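Local coordinates for Nrps/pks (PDB 4OPE), which probably catalyses decarboxylative Claisen-type chain extension as a ketosynthase domain of the hybrid NRPS/AT-less type I polyketide synthase for oxazolomycin, at residues A[60-65]-A[211-216]; A[87-92]-A[576-581]; A[18-23]-A[35-40]. All coordinates share one frame; numbering follows the deposited sequence.

Contact 1. Residues A[60-65]-A[211-216]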
loop_
_atom_site.group_PDB
_atom_site.type_symbol
_atom_site.label_atom_id
_atom_site.label_comp_id
_atom_site.label_asym_id
_atom_site.label_seq_id
_atom_site.Cartn_x
_atom_site.Cartn_y
_atom_site.Cartn_z
ATOM N N GLY A 60 23.984 19.783 -6.443
ATOM C CA GLY A 60 24.298 18.777 -5.426
ATOM C C GLY A 60 24.177 19.304 -4.010
ATOM O O GLY A 60 24.852 18.823 -3.067
ATOM N N LYS A 61 23.277 20.280 -3.873
ATOM C CA LYS A 61 23.106 21.048 -2.650
ATOM C C LYS A 61 21.625 21.321 -2.310
ATOM O O LYS A 61 20.744 21.343 -3.179
ATOM C CB LYS A 61 23.858 22.376 -2.790
ATOM C CG LYS A 61 25.356 22.239 -2.766
ATOM C CD LYS A 61 25.747 21.436 -1.547
ATOM C CE LYS A 61 27.181 21.677 -1.146
ATOM N NZ LYS A 61 27.715 20.389 -0.657
ATOM N N ALA A 62 21.371 21.551 -1.029
ATOM C CA ALA A 62 20.063 21.960 -0.599
ATOM C C ALA A 62 20.071 23.437 -0.287
ATOM O O ALA A 62 20.946 23.911 0.383
ATOM C CB ALA A 62 19.627 21.143 0.612
ATOM N N TYR A 63 19.094 24.171 -0.783
ATOM C CA TYR A 63 19.066 25.633 -0.557
ATOM C C TYR A 63 18.143 26.022 0.644
ATOM O O TYR A 63 17.832 27.195 0.865
ATOM C CB TYR A 63 18.644 26.341 -1.853
ATOM C CG TYR A 63 17.334 25.834 -2.410
ATOM C CD1 TYR A 63 16.142 26.307 -1.935
ATOM C CD2 TYR A 63 17.296 24.891 -3.415
ATOM C CE1 TYR A 63 14.931 25.847 -2.437
ATOM C CE2 TYR A 63 16.098 24.419 -3.931
ATOM C CZ TYR A 63 14.905 24.891 -3.434
ATOM O OH TYR A 63 13.673 24.429 -3.924
ATOM N N ALA A 64 17.688 25.022 1.402
ATOM C CA ALA A 64 16.910 25.269 2.596
ATOM C C ALA A 64 17.349 24.306 3.682
ATOM O O ALA A 64 17.961 23.256 3.410
ATOM C CB ALA A 64 15.417 25.131 2.310
ATOM N N LYS A 65 16.991 24.677 4.910
ATOM C CA LYS A 65 17.536 24.084 6.112
ATOM C C LYS A 65 16.496 23.928 7.232
ATOM O O LYS A 65 16.853 23.880 8.413
ATOM C CB LYS A 65 18.672 24.969 6.587
ATOM C CG LYS A 65 18.291 26.434 6.654
ATOM C CD LYS A 65 19.393 27.262 7.281
ATOM C CE LYS A 65 18.980 28.713 7.392
ATOM N NZ LYS A 65 19.879 29.473 8.299
ATOM N N LYS A 211 17.009 13.030 1.520
ATOM C CA LYS A 211 15.692 13.591 1.148
ATOM C C LYS A 211 15.775 15.084 0.815
ATOM O O LYS A 211 15.091 15.581 -0.075
ATOM C CB LYS A 211 14.662 13.415 2.259
ATOM C CG LYS A 211 13.288 13.995 1.874
ATOM C CD LYS A 211 12.128 13.535 2.736
ATOM C CE LYS A 211 12.073 14.294 4.050
ATOM N NZ LYS A 211 11.171 13.621 5.038
ATOM N N TYR A 212 16.599 15.800 1.563
ATOM C CA TYR A 212 16.700 17.238 1.380
ATOM C C TYR A 212 17.434 17.531 0.089
ATOM O O TYR A 212 17.104 18.499 -0.557
ATOM C CB TYR A 212 17.332 17.914 2.605
ATOM C CG TYR A 212 16.311 18.279 3.685
ATOM C CD1 TYR A 212 15.683 17.303 4.495
ATOM C CD2 TYR A 212 15.947 19.576 3.871
ATOM C CE1 TYR A 212 14.741 17.665 5.463
ATOM C CE2 TYR A 212 15.009 19.945 4.819
ATOM C CZ TYR A 212 14.406 19.008 5.621
ATOM O OH TYR A 212 13.495 19.481 6.553
ATOM N N LEU A 213 18.377 16.680 -0.328
ATOM C CA LEU A 213 18.997 16.857 -1.655
ATOM C C LEU A 213 18.074 16.524 -2.814
ATOM O O LEU A 213 17.945 17.287 -3.755
ATOM C CB LEU A 213 20.300 16.073 -1.789
ATOM C CG LEU A 213 21.366 16.627 -0.850
ATOM C CD1 LEU A 213 22.542 15.715 -0.920
ATOM C CD2 LEU A 213 21.808 18.034 -1.197
ATOM N N GLN A 214 17.435 15.380 -2.741
ATOM C CA GLN A 214 16.411 15.006 -3.714
ATOM C C GLN A 214 15.369 16.137 -3.869
ATOM O O GLN A 214 15.028 16.544 -4.971
ATOM C CB GLN A 214 15.739 13.736 -3.215
ATOM C CG GLN A 214 15.532 12.633 -4.201
ATOM C CD GLN A 214 15.185 11.308 -3.520
ATOM O OE1 GLN A 214 14.810 11.245 -2.316
ATOM N NE2 GLN A 214 15.309 10.221 -4.290
ATOM N N LEU A 215 14.865 16.670 -2.765
ATOM C CA LEU A 215 13.835 17.672 -2.889
ATOM C C LEU A 215 14.444 19.009 -3.410
ATOM O O LEU A 215 13.790 19.734 -4.162
ATOM C CB LEU A 215 13.049 17.863 -1.571
ATOM C CG LEU A 215 12.113 16.735 -1.082
ATOM C CD1 LEU A 215 11.491 17.100 0.263
ATOM C CD2 LEU A 215 11.013 16.338 -2.054
ATOM N N ALA A 216 15.669 19.339 -3.014
ATOM C CA ALA A 216 16.257 20.602 -3.486
ATOM C C ALA A 216 16.487 20.535 -4.978
ATOM O O ALA A 216 16.125 21.429 -5.700
ATOM C CB ALA A 216 17.557 20.924 -2.772
HETATM O O HOH W 1 20.465 18.624 -4.682
#
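Ala216 lays its methyl group on the backbone of Lys61 and Ala62. Its CB, pointing toward the loop, lies 3.5 Å from Ala62 CA, and the CB atoms of Ala62 and Ala216 are 4.0 Å apart. One turn back along the helix, Leu213 reaches the same peptide: its CD2 lies 3.5 Å from Ala62 N. Its CG stands beside the backbone N, anti to the carbonyl carbon (chi1 -66°), which carries the CD2 branch out to the loop. Ala62 CB also meets Tyr212, at 3.8 Å from the backbone O and 4.4 Å from CB.

The Tyr63 ring comes in edge first. Its CE2 lies 3.5 Å from Ala216 O, near the ring plane, and its hydroxyl is hydrogen-bonded to Leu221 O. No direct hydrogen bond joins the two segments. Water 1 bridges them instead, donating to Lys61 O at 3.1 Å and to Leu213 O at 3.0 Å. Small alanines on both sides probably let the loop backbone lie close to the helix.

The segment 60-65 runs in the loop between strand 39-40 and strand 66-67, and Tyr212 OH is hydrogen-bonded to Trp66 O. Helix 210-217 follows strand 197-204 of the large mixed sheet, and its Leu213 also packs on Ala140 of the second subunit.

Contact 2. Residues A[87-92]-A[576-581]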
loop_
_atom_site.group_PDB
_atom_site.type_symbol
_atom_site.label_atom_id
_atom_site.label_comp_id
_atom_site.label_asym_id
_atom_site.label_seq_id
_atom_site.Cartn_x
_atom_site.Cartn_y
_atom_site.Cartn_z
ATOM N N GLU A 87 18.040 -5.360 17.385
ATOM C CA GLU A 87 17.062 -5.345 16.324
ATOM C C GLU A 87 16.496 -3.916 16.156
ATOM O O GLU A 87 16.368 -3.433 15.040
ATOM C CB GLU A 87 15.942 -6.362 16.567
ATOM C CG GLU A 87 14.821 -6.247 15.536
ATOM C CD GLU A 87 13.981 -7.519 15.353
ATOM O OE1 GLU A 87 13.712 -8.260 16.350
ATOM O OE2 GLU A 87 13.570 -7.758 14.186
ATOM N N ALA A 88 16.182 -3.240 17.252
ATOM C CA ALA A 88 15.582 -1.912 17.176
ATOM C C ALA A 88 16.452 -0.911 16.426
ATOM O O ALA A 88 15.939 -0.157 15.586
ATOM C CB ALA A 88 15.248 -1.369 18.566
ATOM N N GLU A 89 17.750 -0.900 16.730
ATOM C CA GLU A 89 18.685 -0.027 16.042
ATOM C C GLU A 89 18.660 -0.226 14.522
ATOM O O GLU A 89 19.008 0.693 13.786
ATOM C CB GLU A 89 20.117 -0.296 16.485
ATOM C CG GLU A 89 20.475 0.101 17.891
ATOM C CD GLU A 89 21.879 -0.349 18.286
ATOM O OE1 GLU A 89 22.356 0.116 19.350
ATOM O OE2 GLU A 89 22.505 -1.164 17.548
ATOM N N HIS A 90 18.285 -1.426 14.081
ATOM C CA HIS A 90 18.425 -1.820 12.680
ATOM C C HIS A 90 17.121 -1.643 11.894
ATOM O O HIS A 90 17.125 -1.821 10.672
ATOM C CB HIS A 90 18.994 -3.268 12.535
ATOM C CG HIS A 90 20.468 -3.361 12.790
ATOM N ND1 HIS A 90 20.998 -3.533 14.051
ATOM C CD2 HIS A 90 21.526 -3.261 11.953
ATOM C CE1 HIS A 90 22.317 -3.537 13.984
ATOM N NE2 HIS A 90 22.664 -3.373 12.721
ATOM N N ILE A 91 16.016 -1.299 12.565
ATOM C CA ILE A 91 14.822 -0.932 11.833
ATOM C C ILE A 91 14.485 0.547 11.953
ATOM O O ILE A 91 14.838 1.212 12.923
ATOM C CB ILE A 91 13.610 -1.776 12.206
ATOM C CG1 ILE A 91 13.029 -1.283 13.505
ATOM C CG2 ILE A 91 14.025 -3.230 12.285
ATOM C CD1 ILE A 91 11.812 -2.052 13.961
ATOM N N ASP A 92 13.787 1.006 10.912
ATOM C CA ASP A 92 13.429 2.395 10.668
ATOM C C ASP A 92 12.605 2.908 11.821
ATOM O O ASP A 92 11.748 2.196 12.297
ATOM C CB ASP A 92 12.572 2.444 9.398
ATOM C CG ASP A 92 12.489 3.819 8.792
ATOM O OD1 ASP A 92 12.088 4.781 9.491
ATOM O OD2 ASP A 92 12.809 3.919 7.586
ATOM N N TRP A 576 19.558 3.982 17.617
ATOM C CA TRP A 576 20.004 4.620 16.398
ATOM C C TRP A 576 21.248 3.879 16.018
ATOM O O TRP A 576 22.072 3.596 16.883
ATOM C CB TRP A 576 20.265 6.108 16.611
ATOM C CG TRP A 576 20.092 6.947 15.349
ATOM C CD1 TRP A 576 21.078 7.525 14.622
ATOM C CD2 TRP A 576 18.858 7.291 14.686
ATOM N NE1 TRP A 576 20.553 8.225 13.569
ATOM C CE2 TRP A 576 19.194 8.095 13.572
ATOM C CE3 TRP A 576 17.509 7.002 14.925
ATOM C CZ2 TRP A 576 18.241 8.625 12.704
ATOM C CZ3 TRP A 576 16.547 7.528 14.044
ATOM C CH2 TRP A 576 16.926 8.333 12.949
ATOM N N LEU A 577 21.361 3.507 14.748
ATOM C CA LEU A 577 22.514 2.748 14.330
ATOM C C LEU A 577 23.734 3.595 14.712
ATOM O O LEU A 577 23.657 4.820 14.716
ATOM C CB LEU A 577 22.459 2.445 12.835
ATOM C CG LEU A 577 23.422 1.357 12.346
ATOM C CD1 LEU A 577 22.972 -0.045 12.741
ATOM C CD2 LEU A 577 23.603 1.432 10.841
ATOM N N PRO A 578 24.828 2.961 15.144
ATOM C CA PRO A 578 26.017 3.780 15.440
ATOM C C PRO A 578 26.647 4.337 14.188
ATOM O O PRO A 578 27.171 5.458 14.207
ATOM C CB PRO A 578 26.946 2.793 16.112
ATOM C CG PRO A 578 26.002 1.853 16.798
ATOM C CD PRO A 578 24.929 1.629 15.768
ATOM N N ALA A 579 26.558 3.561 13.103
ATOM C CA ALA A 579 27.022 4.007 11.777
ATOM C C ALA A 579 26.295 5.263 11.229
ATOM O O ALA A 579 26.830 5.969 10.358
ATOM C CB ALA A 579 26.919 2.871 10.790
ATOM N N ALA A 580 25.088 5.547 11.730
ATOM C CA ALA A 580 24.372 6.751 11.294
ATOM C C ALA A 580 25.012 8.044 11.765
ATOM O O ALA A 580 24.668 9.104 11.262
ATOM C CB ALA A 580 22.924 6.722 11.743
ATOM N N ASP A 581 25.942 7.958 12.709
ATOM C CA ASP A 581 26.629 9.136 13.214
ATOM C C ASP A 581 27.627 9.733 12.211
ATOM O O ASP A 581 28.118 10.839 12.418
ATOM C CB ASP A 581 27.293 8.796 14.548
ATOM C CG ASP A 581 26.298 8.172 15.542
ATOM O OD1 ASP A 581 25.079 8.507 15.466
ATOM O OD2 ASP A 581 26.724 7.328 16.366
HETATM O O HOH W 2 21.665 2.874 19.841
#
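Glu89 and Leu577 carry most of this contact, and the backbone of Trp576 comes third. The Glu89 side chain leaves the helix toward the segment 576-581 and runs extended beyond CG. Its CG lies 4.0 Å from Trp576 O, so the aliphatic part of the chain rests alongside backbone. At its end, OE2 is 4.1 Å from Pro578 CD, and the two side chains cross at about a right angle. Water 2 lies 2.9 Å from Glu89 OE1 and accepts from Trp576 N at 3.3 Å. OE1 is also hydrogen-bonded to Gln85 NE2. With an alanine here, water 2 and Gln85 would probably lose this partner, and a gap would open beside Trp576 O and Pro578 CD.

Glu89 and His90 lie in the last part of helix 85-90, in the N-terminal half of a thiolase-fold ketosynthase, and the C-terminal tail of the chain passes beside them after strand 573-574. Tyr132 helps hold the two together. Its OH is hydrogen-bonded to both Glu89 O and Leu577 N, while its ring meets Trp576 edge-to-face.

Leu577 sets its CD1 methyl over one face of the His90 imidazole, a CH-pi contact. CD1 is 3.7 Å from the ring centroid, 25° off the ring normal, and displaced toward NE2. The Leu577 CG lies anti to the backbone N (chi1 -165°), which sends the methyl to the ring. His90 ND1 is hydrogen-bonded to Val86 O within the helix, which helps fix the ring's rotation under the methyl.

Contact 3. Residues A[18-23]-A[35-40]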
loop_
_atom_site.group_PDB
_atom_site.type_symbol
_atom_site.label_atom_id
_atom_site.label_comp_id
_atom_site.label_asym_id
_atom_site.label_seq_id
_atom_site.Cartn_x
_atom_site.Cartn_y
_atom_site.Cartn_z
ATOM N N TYR A 18 3.339 15.170 16.277
ATOM C CA TYR A 18 3.667 16.101 15.217
ATOM C C TYR A 18 4.734 17.072 15.745
ATOM O O TYR A 18 5.114 16.993 16.924
ATOM C CB TYR A 18 2.386 16.796 14.773
ATOM C CG TYR A 18 1.373 15.789 14.301
ATOM C CD1 TYR A 18 1.544 15.114 13.105
ATOM C CD2 TYR A 18 0.276 15.464 15.062
ATOM C CE1 TYR A 18 0.636 14.173 12.666
ATOM C CE2 TYR A 18 -0.650 14.513 14.633
ATOM C CZ TYR A 18 -0.456 13.862 13.429
ATOM O OH TYR A 18 -1.360 12.926 12.991
ATOM N N PRO A 19 5.259 17.956 14.878
ATOM C CA PRO A 19 6.293 18.858 15.302
ATOM C C PRO A 19 5.885 19.673 16.520
ATOM O O PRO A 19 4.833 20.327 16.494
ATOM C CB PRO A 19 6.473 19.740 14.095
ATOM C CG PRO A 19 6.240 18.809 12.976
ATOM C CD PRO A 19 5.063 18.023 13.429
ATOM N N LYS A 20 6.720 19.599 17.576
ATOM C CA LYS A 20 6.499 20.295 18.817
ATOM C C LYS A 20 5.250 19.812 19.547
ATOM O O LYS A 20 4.700 20.505 20.399
ATOM C CB LYS A 20 6.433 21.809 18.546
ATOM C CG LYS A 20 7.719 22.334 17.944
ATOM C CD LYS A 20 7.789 23.831 18.106
ATOM C CE LYS A 20 9.101 24.377 17.579
ATOM N NZ LYS A 20 10.276 23.823 18.315
ATOM N N ALA A 21 4.778 18.629 19.205
ATOM C CA ALA A 21 3.554 18.115 19.786
ATOM C C ALA A 21 3.728 16.618 20.014
ATOM O O ALA A 21 3.578 15.799 19.094
ATOM C CB ALA A 21 2.367 18.413 18.888
ATOM N N ASP A 22 4.051 16.253 21.241
ATOM C CA ASP A 22 4.277 14.838 21.561
ATOM C C ASP A 22 2.993 14.088 21.872
ATOM O O ASP A 22 2.969 12.872 21.914
ATOM C CB ASP A 22 5.328 14.688 22.655
ATOM C CG ASP A 22 6.768 14.769 22.079
ATOM O OD1 ASP A 22 7.006 14.307 20.889
ATOM O OD2 ASP A 22 7.641 15.286 22.820
ATOM N N ASP A 23 1.911 14.830 22.036
ATOM C CA ASP A 23 0.589 14.260 22.077
ATOM C C ASP A 23 -0.385 15.315 21.587
ATOM O O ASP A 23 -0.043 16.484 21.449
ATOM C CB ASP A 23 0.262 13.831 23.516
ATOM C CG ASP A 23 0.506 14.956 24.550
ATOM O OD1 ASP A 23 0.090 16.115 24.390
ATOM O OD2 ASP A 23 1.120 14.662 25.568
ATOM N N ARG A 35 0.679 28.474 16.410
ATOM C CA ARG A 35 2.098 28.335 16.600
ATOM C C ARG A 35 2.822 27.855 15.374
ATOM O O ARG A 35 2.414 26.922 14.711
ATOM C CB ARG A 35 2.376 27.375 17.727
ATOM C CG ARG A 35 3.851 27.123 18.006
ATOM C CD ARG A 35 3.927 26.215 19.226
ATOM N NE ARG A 35 5.261 26.132 19.772
ATOM C CZ ARG A 35 5.652 25.291 20.722
ATOM N NH1 ARG A 35 4.792 24.428 21.246
ATOM N NH2 ARG A 35 6.919 25.302 21.140
ATOM N N ASP A 36 3.950 28.492 15.103
ATOM C CA ASP A 36 4.772 28.112 13.986
ATOM C C ASP A 36 5.767 27.149 14.536
ATOM O O ASP A 36 6.620 27.546 15.314
ATOM C CB ASP A 36 5.471 29.320 13.418
ATOM C CG ASP A 36 6.348 28.977 12.242
ATOM O OD1 ASP A 36 6.599 27.761 11.987
ATOM O OD2 ASP A 36 6.771 29.947 11.571
ATOM N N CYS A 37 5.652 25.883 14.128
ATOM C CA CYS A 37 6.438 24.791 14.705
ATOM C C CYS A 37 7.656 24.387 13.873
ATOM O O CYS A 37 8.312 23.381 14.162
ATOM C CB CYS A 37 5.531 23.578 14.909
ATOM S SG CYS A 37 4.060 23.958 15.892
ATOM N N VAL A 38 7.970 25.156 12.839
ATOM C CA VAL A 38 9.084 24.816 11.975
ATOM C C VAL A 38 10.415 25.290 12.547
ATOM O O VAL A 38 10.487 26.334 13.156
ATOM C CB VAL A 38 8.872 25.391 10.574
ATOM C CG1 VAL A 38 10.172 25.351 9.818
ATOM C CG2 VAL A 38 7.789 24.593 9.846
ATOM N N GLU A 39 11.464 24.514 12.333
ATOM C CA GLU A 39 12.802 24.799 12.873
ATOM C C GLU A 39 13.885 24.355 11.873
ATOM O O GLU A 39 13.626 23.613 10.937
ATOM C CB GLU A 39 13.059 24.060 14.200
ATOM C CG GLU A 39 12.268 24.513 15.411
ATOM C CD GLU A 39 12.653 25.898 15.918
ATOM O OE1 GLU A 39 11.943 26.410 16.834
ATOM O OE2 GLU A 39 13.635 26.489 15.388
ATOM N N GLU A 40 15.095 24.859 12.088
ATOM C CA GLU A 40 16.257 24.444 11.340
ATOM C C GLU A 40 16.571 23.014 11.644
ATOM O O GLU A 40 16.254 22.549 12.716
ATOM C CB GLU A 40 17.465 25.299 11.678
ATOM C CG GLU A 40 17.396 26.671 11.017
ATOM C CD GLU A 40 18.681 27.496 11.147
ATOM O OE1 GLU A 40 19.771 26.894 11.412
ATOM O OE2 GLU A 40 18.574 28.747 10.965
HETATM O O HOH W 3 6.203 22.021 22.497
#
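Pro19 and Cys37 form the buried, close side of this contact. Their CB atoms are 4.0 Å apart, and Cys37 CB lies 3.7 Å from Pro19 O. The aliphatic part of Lys20 extends this packing, with its CD 3.9 Å from Cys37 CB.

Pro19 and Lys20 are the two central residues of a type II beta turn from Tyr18 to Ala21. The turn follows strand 9-17 of the large mixed sheet and leads into helix 24-33. The segment 35-40 follows that helix closely and passes back along the turn. Within it, Asp36 OD1 accepts from Val38 N in an Asx turn.

On the solvent side, Lys20 carries the contact. Its CD sits over one face of the Arg35 guanidinium, 3.3 Å above the plane and off-centre, nearer NH2; the two chains cross at about a right angle. The final bend of Lys20 (chi4 -61°) takes NZ to Glu39 OE1, where it makes a salt bridge whose hydrogen bond is weak, at 3.4 Å. Water 3 donates to Lys20 O and accepts from Arg35 NH1, and Asn30 of helix 24-33 is hydrogen-bonded to both of those atoms.

Along the chain contact 3 closes first, before either of the others opens. The segments of contacts 1 and 2 then alternate. The three centres are about 21 to 24 Å apart. Contacts 1 and 3 are joined directly: Lys65 NZ makes a salt bridge to Glu40 OE2 at 3.1 Å, at the small antiparallel sheet of strands 39-40 and 66-67. Contact 2 touches neither; its nearest atoms are about 10 Å from contact 1 and about 14 Å from contact 3. In the N-terminal ketosynthase half, contact 3 joins the turn after strand 9-17 to the segment after helix 24-33, and contact 1 joins a later loop to helix 210-217. Contact 2 brings the end of the chain back to that half.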